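Long-range contacts in monosaccharide ABC transporter substrate-binding protein, CUT2 family (Bradyrhizobium sp., PDB 4YHS), which probably binds a monosaccharide or related solute outside the cytoplasmic membrane and delivers it to a CUT2-family ABC importer: residues V50-A55 with A310-E315; K57-C62 with L87-N92; V144-N149 with A157-V162. One frame throughout, in Å; residues are numbered along the deposited sequence.

Contact 1. Residues V50-A55 with A310-E315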
# COMPACT_ATOMS: atom_id res chain seq x y z
N VAL A 50 14.19 -10.23 -7.20
CA VAL A 50 15.41 -10.68 -6.55
C VAL A 50 16.35 -9.52 -6.25
O VAL A 50 16.86 -8.89 -7.17
CB VAL A 50 16.14 -11.71 -7.44
CG1 VAL A 50 17.35 -12.24 -6.72
CG2 VAL A 50 15.20 -12.84 -7.80
N PRO A 51 16.60 -9.25 -4.97
CA PRO A 51 17.54 -8.17 -4.65
C PRO A 51 18.98 -8.65 -4.70
O PRO A 51 19.27 -9.86 -4.91
CB PRO A 51 17.13 -7.79 -3.23
CG PRO A 51 16.78 -9.11 -2.62
CD PRO A 51 16.12 -9.90 -3.74
N LEU A 52 19.91 -7.70 -4.56
CA LEU A 52 21.32 -8.01 -4.42
C LEU A 52 21.59 -8.72 -3.11
O LEU A 52 20.86 -8.53 -2.13
CB LEU A 52 22.17 -6.74 -4.49
CG LEU A 52 22.13 -5.93 -5.78
CD1 LEU A 52 22.88 -4.61 -5.60
CD2 LEU A 52 22.69 -6.70 -6.98
N GLU A 53 22.64 -9.55 -3.09
CA GLU A 53 23.10 -10.16 -1.85
C GLU A 53 23.71 -9.14 -0.89
O GLU A 53 23.42 -9.16 0.31
CB GLU A 53 24.12 -11.28 -2.15
CG GLU A 53 23.44 -12.56 -2.64
CD GLU A 53 22.40 -13.08 -1.65
OE1 GLU A 53 22.80 -13.58 -0.59
OE2 GLU A 53 21.18 -12.95 -1.93
N LYS A 54 24.53 -8.24 -1.43
CA LYS A 54 25.21 -7.21 -0.65
C LYS A 54 25.51 -6.00 -1.51
O LYS A 54 25.68 -6.13 -2.72
CB LYS A 54 26.54 -7.74 -0.07
CG LYS A 54 26.43 -8.46 1.28
CD LYS A 54 26.04 -7.51 2.40
CE LYS A 54 26.05 -8.21 3.75
NZ LYS A 54 25.76 -7.25 4.85
N ALA A 55 25.61 -4.83 -0.88
CA ALA A 55 26.19 -3.66 -1.53
C ALA A 55 27.70 -3.80 -1.54
O ALA A 55 28.27 -4.50 -0.70
CB ALA A 55 25.79 -2.39 -0.82
N ALA A 310 17.92 1.55 -5.39
CA ALA A 310 18.89 2.63 -5.23
C ALA A 310 20.30 2.09 -5.34
O ALA A 310 21.14 2.65 -6.04
CB ALA A 310 18.71 3.34 -3.92
N VAL A 311 20.56 1.00 -4.63
CA VAL A 311 21.91 0.42 -4.60
C VAL A 311 22.29 -0.07 -6.00
O VAL A 311 23.39 0.22 -6.48
CB VAL A 311 21.97 -0.72 -3.55
CG1 VAL A 311 23.31 -1.49 -3.63
CG2 VAL A 311 21.76 -0.13 -2.12
N ARG A 312 21.37 -0.74 -6.68
CA ARG A 312 21.67 -1.26 -8.02
C ARG A 312 22.05 -0.11 -8.98
O ARG A 312 23.01 -0.23 -9.76
CB ARG A 312 20.48 -2.06 -8.58
CG ARG A 312 20.29 -3.43 -7.95
CD ARG A 312 18.93 -4.08 -8.35
NE ARG A 312 18.88 -5.47 -7.91
CZ ARG A 312 19.53 -6.47 -8.50
NH1 ARG A 312 20.28 -6.25 -9.58
NH2 ARG A 312 19.43 -7.72 -8.01
N ILE A 313 21.29 0.98 -8.91
CA ILE A 313 21.55 2.15 -9.75
C ILE A 313 22.93 2.70 -9.42
O ILE A 313 23.77 2.90 -10.31
CB ILE A 313 20.43 3.22 -9.53
CG1 ILE A 313 19.11 2.73 -10.11
CG2 ILE A 313 20.77 4.57 -10.17
CD1 ILE A 313 17.92 3.49 -9.57
N LEU A 314 23.21 2.93 -8.14
CA LEU A 314 24.49 3.50 -7.72
C LEU A 314 25.67 2.62 -8.18
O LEU A 314 26.78 3.11 -8.44
CB LEU A 314 24.54 3.69 -6.20
CG LEU A 314 23.68 4.83 -5.64
CD1 LEU A 314 23.52 4.66 -4.16
CD2 LEU A 314 24.37 6.13 -5.93
N GLU A 315 25.42 1.32 -8.29
CA GLU A 315 26.49 0.39 -8.67
C GLU A 315 26.49 0.05 -10.17
O GLU A 315 27.29 -0.77 -10.63
CB GLU A 315 26.36 -0.89 -7.83
CG GLU A 315 26.58 -0.63 -6.34
CD GLU A 315 26.60 -1.89 -5.52
OE1 GLU A 315 26.48 -3.00 -6.11
OE2 GLU A 315 26.73 -1.79 -4.29
O HOH W 1 26.87 -5.39 -4.99

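Contact 2. Residues K57-C62 with L87-N92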
# COMPACT_ATOMS: atom_id res chain seq x y z
N LYS A 57 29.66 -1.17 -1.23
CA LYS A 57 30.19 -0.14 -0.37
C LYS A 57 29.05 0.40 0.45
O LYS A 57 27.90 0.15 0.10
CB LYS A 57 30.88 0.97 -1.16
CG LYS A 57 29.99 1.83 -2.04
CD LYS A 57 30.74 3.12 -2.44
CE LYS A 57 30.39 4.30 -1.52
NZ LYS A 57 31.02 5.61 -1.89
N PRO A 58 29.35 1.11 1.54
CA PRO A 58 28.28 1.60 2.41
C PRO A 58 27.64 2.87 1.85
O PRO A 58 27.78 3.98 2.41
CB PRO A 58 29.00 1.86 3.75
CG PRO A 58 30.44 1.46 3.55
CD PRO A 58 30.68 1.42 2.09
N TRP A 59 26.90 2.71 0.76
CA TRP A 59 26.18 3.82 0.15
C TRP A 59 25.37 4.58 1.20
O TRP A 59 24.81 3.98 2.11
CB TRP A 59 25.26 3.32 -0.96
CG TRP A 59 25.98 2.58 -2.05
CD1 TRP A 59 25.98 1.23 -2.27
CD2 TRP A 59 26.82 3.16 -3.04
NE1 TRP A 59 26.76 0.93 -3.36
CE2 TRP A 59 27.30 2.09 -3.84
CE3 TRP A 59 27.22 4.46 -3.33
CZ2 TRP A 59 28.14 2.30 -4.92
CZ3 TRP A 59 28.05 4.67 -4.40
CH2 TRP A 59 28.51 3.60 -5.19
N LYS A 60 25.35 5.90 1.08
CA LYS A 60 24.46 6.73 1.89
C LYS A 60 23.13 6.99 1.20
O LYS A 60 23.10 7.53 0.09
CB LYS A 60 25.12 8.07 2.20
CG LYS A 60 26.27 8.00 3.21
CD LYS A 60 26.72 9.41 3.67
CE LYS A 60 25.63 10.24 4.37
NZ LYS A 60 25.57 10.03 5.85
N LEU A 61 22.03 6.63 1.86
CA LEU A 61 20.70 6.78 1.29
C LEU A 61 19.90 7.74 2.14
O LEU A 61 19.68 7.47 3.32
CB LEU A 61 19.94 5.45 1.23
CG LEU A 61 20.63 4.29 0.50
CD1 LEU A 61 19.73 3.07 0.49
CD2 LEU A 61 21.04 4.67 -0.90
N CYS A 62 19.47 8.85 1.55
CA CYS A 62 18.55 9.76 2.23
C CYS A 62 17.15 9.25 1.97
O CYS A 62 16.79 9.02 0.80
CB CYS A 62 18.73 11.20 1.76
SG CYS A 62 17.42 12.29 2.34
N LEU A 87 21.81 -5.17 3.30
CA LEU A 87 22.71 -4.87 2.16
C LEU A 87 24.01 -4.24 2.62
O LEU A 87 25.00 -4.23 1.87
CB LEU A 87 22.02 -3.94 1.15
CG LEU A 87 20.94 -4.60 0.28
CD1 LEU A 87 20.21 -3.56 -0.57
CD2 LEU A 87 21.52 -5.71 -0.56
N GLY A 88 24.04 -3.74 3.85
CA GLY A 88 25.23 -3.07 4.35
C GLY A 88 25.35 -1.60 4.00
O GLY A 88 26.46 -1.08 3.83
N VAL A 89 24.22 -0.89 3.92
CA VAL A 89 24.28 0.52 3.51
C VAL A 89 23.76 1.38 4.65
O VAL A 89 23.20 0.85 5.61
CB VAL A 89 23.50 0.76 2.19
CG1 VAL A 89 24.17 0.01 1.04
CG2 VAL A 89 22.02 0.39 2.32
N LYS A 90 23.98 2.69 4.55
CA LYS A 90 23.64 3.64 5.60
C LYS A 90 22.44 4.46 5.23
O LYS A 90 22.49 5.26 4.30
CB LYS A 90 24.80 4.62 5.88
CG LYS A 90 26.16 3.99 6.19
CD LYS A 90 27.19 5.08 6.56
CE LYS A 90 28.55 4.91 5.84
NZ LYS A 90 28.56 5.44 4.43
N MSE A 91 21.36 4.26 5.98
CA MSE A 91 20.13 4.99 5.78
C MSE A 91 20.09 6.18 6.72
O MSE A 91 20.49 6.07 7.87
CB MSE A 91 18.91 4.08 6.03
CG MSE A 91 17.61 4.87 6.34
SE MSE A 91 16.23 3.73 7.00
CE MSE A 91 16.86 3.74 8.85
N ASN A 92 19.63 7.32 6.22
CA ASN A 92 19.35 8.50 7.05
C ASN A 92 17.91 8.86 6.73
O ASN A 92 17.63 9.35 5.63
CB ASN A 92 20.35 9.64 6.75
CG ASN A 92 19.78 11.02 7.04
OD1 ASN A 92 19.23 11.27 8.11
ND2 ASN A 92 19.94 11.93 6.08
O HOH W 2 23.04 8.12 4.96

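Contact 3. Residues V144-N149 with A157-V162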
# COMPACT_ATOMS: atom_id res chain seq x y z
N VAL A 144 16.96 9.36 -7.77
CA VAL A 144 15.79 9.62 -6.93
C VAL A 144 14.80 8.48 -7.17
O VAL A 144 14.38 8.23 -8.30
CB VAL A 144 15.14 10.99 -7.23
CG1 VAL A 144 13.96 11.22 -6.31
CG2 VAL A 144 16.17 12.12 -7.07
N ILE A 145 14.42 7.82 -6.08
CA ILE A 145 13.48 6.69 -6.11
C ILE A 145 12.10 7.11 -5.57
O ILE A 145 12.00 7.66 -4.47
CB ILE A 145 13.98 5.53 -5.25
CG1 ILE A 145 15.43 5.19 -5.55
CG2 ILE A 145 13.11 4.31 -5.43
CD1 ILE A 145 15.69 4.79 -6.92
N ASP A 146 11.06 6.82 -6.35
CA ASP A 146 9.67 7.09 -6.01
C ASP A 146 9.08 5.91 -5.23
O ASP A 146 8.83 4.84 -5.79
CB ASP A 146 8.92 7.34 -7.34
CG ASP A 146 7.45 7.63 -7.18
OD1 ASP A 146 6.92 7.69 -6.03
OD2 ASP A 146 6.84 7.81 -8.26
N LEU A 147 8.83 6.13 -3.94
CA LEU A 147 8.40 5.07 -3.00
C LEU A 147 6.95 5.27 -2.58
O LEU A 147 6.58 6.34 -2.07
CB LEU A 147 9.32 5.02 -1.77
CG LEU A 147 8.91 4.12 -0.59
CD1 LEU A 147 8.89 2.65 -0.93
CD2 LEU A 147 9.86 4.33 0.59
N VAL A 148 6.13 4.27 -2.89
CA VAL A 148 4.74 4.12 -2.45
C VAL A 148 3.73 5.05 -3.13
O VAL A 148 2.72 4.57 -3.67
CB VAL A 148 4.59 4.29 -0.93
CG1 VAL A 148 3.10 4.19 -0.55
CG2 VAL A 148 5.34 3.16 -0.17
N ASN A 149 3.96 6.36 -3.08
CA ASN A 149 2.89 7.32 -3.39
C ASN A 149 2.75 7.73 -4.85
O ASN A 149 1.63 7.95 -5.32
CB ASN A 149 3.04 8.59 -2.57
CG ASN A 149 2.63 8.41 -1.15
OD1 ASN A 149 1.97 7.42 -0.82
ND2 ASN A 149 2.97 9.38 -0.30
N ALA A 157 14.31 7.92 -11.09
CA ALA A 157 15.06 6.79 -11.66
C ALA A 157 14.29 5.48 -11.61
O ALA A 157 14.51 4.61 -12.46
CB ALA A 157 16.43 6.64 -10.94
N ALA A 158 13.44 5.31 -10.60
CA ALA A 158 12.72 4.04 -10.39
C ALA A 158 11.51 4.28 -9.51
O ALA A 158 11.53 5.19 -8.70
CB ALA A 158 13.60 2.99 -9.73
N LYS A 159 10.50 3.43 -9.68
CA LYS A 159 9.32 3.41 -8.82
C LYS A 159 9.21 2.08 -8.09
O LYS A 159 9.44 1.01 -8.66
CB LYS A 159 8.05 3.66 -9.63
CG LYS A 159 8.00 5.03 -10.32
CD LYS A 159 6.78 5.18 -11.21
CE LYS A 159 6.77 6.56 -11.86
NZ LYS A 159 6.29 7.59 -10.90
N SER A 160 8.85 2.18 -6.81
CA SER A 160 8.49 1.03 -5.97
C SER A 160 7.13 1.34 -5.35
O SER A 160 7.05 2.04 -4.33
CB SER A 160 9.53 0.79 -4.90
OG SER A 160 9.21 -0.35 -4.14
N LEU A 161 6.08 0.83 -5.98
CA LEU A 161 4.75 1.18 -5.56
C LEU A 161 3.70 0.29 -6.21
O LEU A 161 4.00 -0.52 -7.11
CB LEU A 161 4.47 2.65 -5.90
CG LEU A 161 4.97 3.15 -7.25
CD1 LEU A 161 4.13 2.62 -8.38
CD2 LEU A 161 4.94 4.70 -7.25
N VAL A 162 2.46 0.42 -5.74
CA VAL A 162 1.33 -0.31 -6.33
C VAL A 162 0.22 0.66 -6.72
O VAL A 162 0.32 1.86 -6.42
CB VAL A 162 0.77 -1.38 -5.37
CG1 VAL A 162 1.91 -2.26 -4.85
CG2 VAL A 162 -0.00 -0.74 -4.20
O HOH W 3 2.03 1.86 -3.26
O HOH W 4 1.19 4.52 -5.88

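Contact 1. Residues V50-A55 with A310-E315
The last turn of helix 299-314 meets the loop between strands 43-49 and 60-65, with Leu52 laid across the side chain of Arg312. Leu52 CD2 sits over one face of the guanidinium, offset toward its rim and 3.5 Å from Arg312 CZ. With CG beside the backbone N (chi1 -62°), Leu52 sends its other methyl, CD1, to Val311 CG1 at 3.7 Å. That valine methyl also receives Ala55 CB at 3.9 Å, so one branch serves two loop residues. Beneath Leu52 the extended arginine reaches the loop backbone, where NH2 makes a weak, bent bond of 2.9 Å to Val50 O (126° at the hydrogen). Its stronger partners lie elsewhere: NE pairs with Asp308, which also accepts Leu52 N, and NH1 reaches Asp318 O. A leucine in place of Arg312 would probably leave Asp308 without its charged mate and Leu52 CD2 without the flat group beneath it. At the other end, Glu315 OE2 lies 3.4 Å from Ala55 CA and accepts the backbone N of Ser56. Glu315 OE1 accepts a hydrogen bond from a water that also donates to Lys54 O, closing a one-water bridge to the loop. A helix end clasped by an irregular segment leading into the first parallel strand suits an alpha/beta lobe of a periplasmic binding protein, with helices packed along its sheet.

Contact 2. Residues K57-C62 with L87-N92
Lys90 folds back over the turn that leads into strand 60-65 and donates to Pro58 with its ammonium group. Bends at chi3 (-133°) and chi4 (81°) turn the chain so that NZ meets Pro58 O at 2.6 Å, in the carbonyl plane, while CE lies 3.7 Å from Pro58 CB. The same nitrogen passes 3.6 Å from Lys60 CG, the aliphatic stem of a lysine whose own ammonium makes a weak bond to a water that donates to Lys90 O. Val89 divides its two methyls between neighbours. CG1 meets the edge of the Trp59 ring, near its plane and 4.0 Å from CD1, whereas CG2 touches Leu61 CD1. One face of the indole carries Lys57 CG over its centre, and Trp59 NE1 donates to Glu315 OE2. Between the side chains, three straight backbone bonds (Lys90 N to Trp59 O, Leu61 N to Lys90 O, Asn92 N to Leu61 O) set a parallel register. Gly88, at positive phi, is the C-prime residue of the Schellman motif that ends helix 71-87 just before the second strand. The unit is thus a beta-alpha-beta element. Selenomethionine Met91 packs against helix 71-87 and Leu61 against helix 299-314 on one face of the sheet; on the other, Cys62 is disulfide-bonded to Cys112 of helix 102-115, and strand 119-122 pairs with the far side of strand 60-65.

Contact 3. Residues V144-N149 with A157-V162
Asp146 and Lys159 form the tight polar centre of this parallel strand pair. With CG anti to the backbone N (chi1 180°), the carboxylate stands where Lys159, bent at chi4, brings NZ to OD2 at 2.7 Å, nearly in line with the C-O bond. The oxygen is gripped twice, since Ile151 N also donates to it, and NZ also donates a hydrogen bond to Ile151 O and makes a cation-pi contact with Phe38. Leu161 CD2 lies 3.8 Å from Asp146 OD1, an apolar methyl set against the carboxylate. The backbones are held just as firmly: Asp146 N donates to Ala158 O, Ser160 N to Asp146 O at 2.8 Å and 174°, and Val148 N to Ser160 O, the last donor tilted from the carbonyl plane. On the face of Ile145, its CD1 rests 3.9 Å from Ala158 CB.

The pairing is looser toward both ends. At the Val144 end Ala157 N donates to Val144 O at 2.8 Å, and the buried Ala158 N has no partner. The pair opens beyond Val148. Its positive phi makes a classic gamma turn, Asn149 N bonding to Leu147 O, and carries the chain out of line with the strand. Leu161 CB still touches Val148 O at 3.4 Å, but farther along water replaces direct bonding: two waters donate to Val148 O, one accepting from Val162 N and the other donating to Val162 O. This end lies toward the bound Bis-Tris, a buffer molecule probably from the crystallisation liquor, about 6 Å from the Val148 side chain, consistent with a position beside the solute cleft. Strand 119-122 flanks strand 144-147, and strand 322-331 flanks strand 158-160; Leu147 packs on helix 71-87, while Ser160 lies against helix 299-314 and bonds to Gln302 O.

From the N terminus, the chain first supplies the loop 50-55, whose partner on helix 299-314 comes 255 residues later, so contact 1 closes a loop around both other contacts. Within it, contact 2 closes first, through helix 71-87, and contact 3 later, across a short connection without helix or strand; these two stand in series and do not touch, though both belong to the same sheet. Contact 1 touches each of them: Glu315 and Ala55 reach the start of the first strand pair, and Ile313 packs on Ile145 and Ala157 of the second. Helix 299-314 thereby joins the early loop, the first strand pair and strand 144-147 of one lobe.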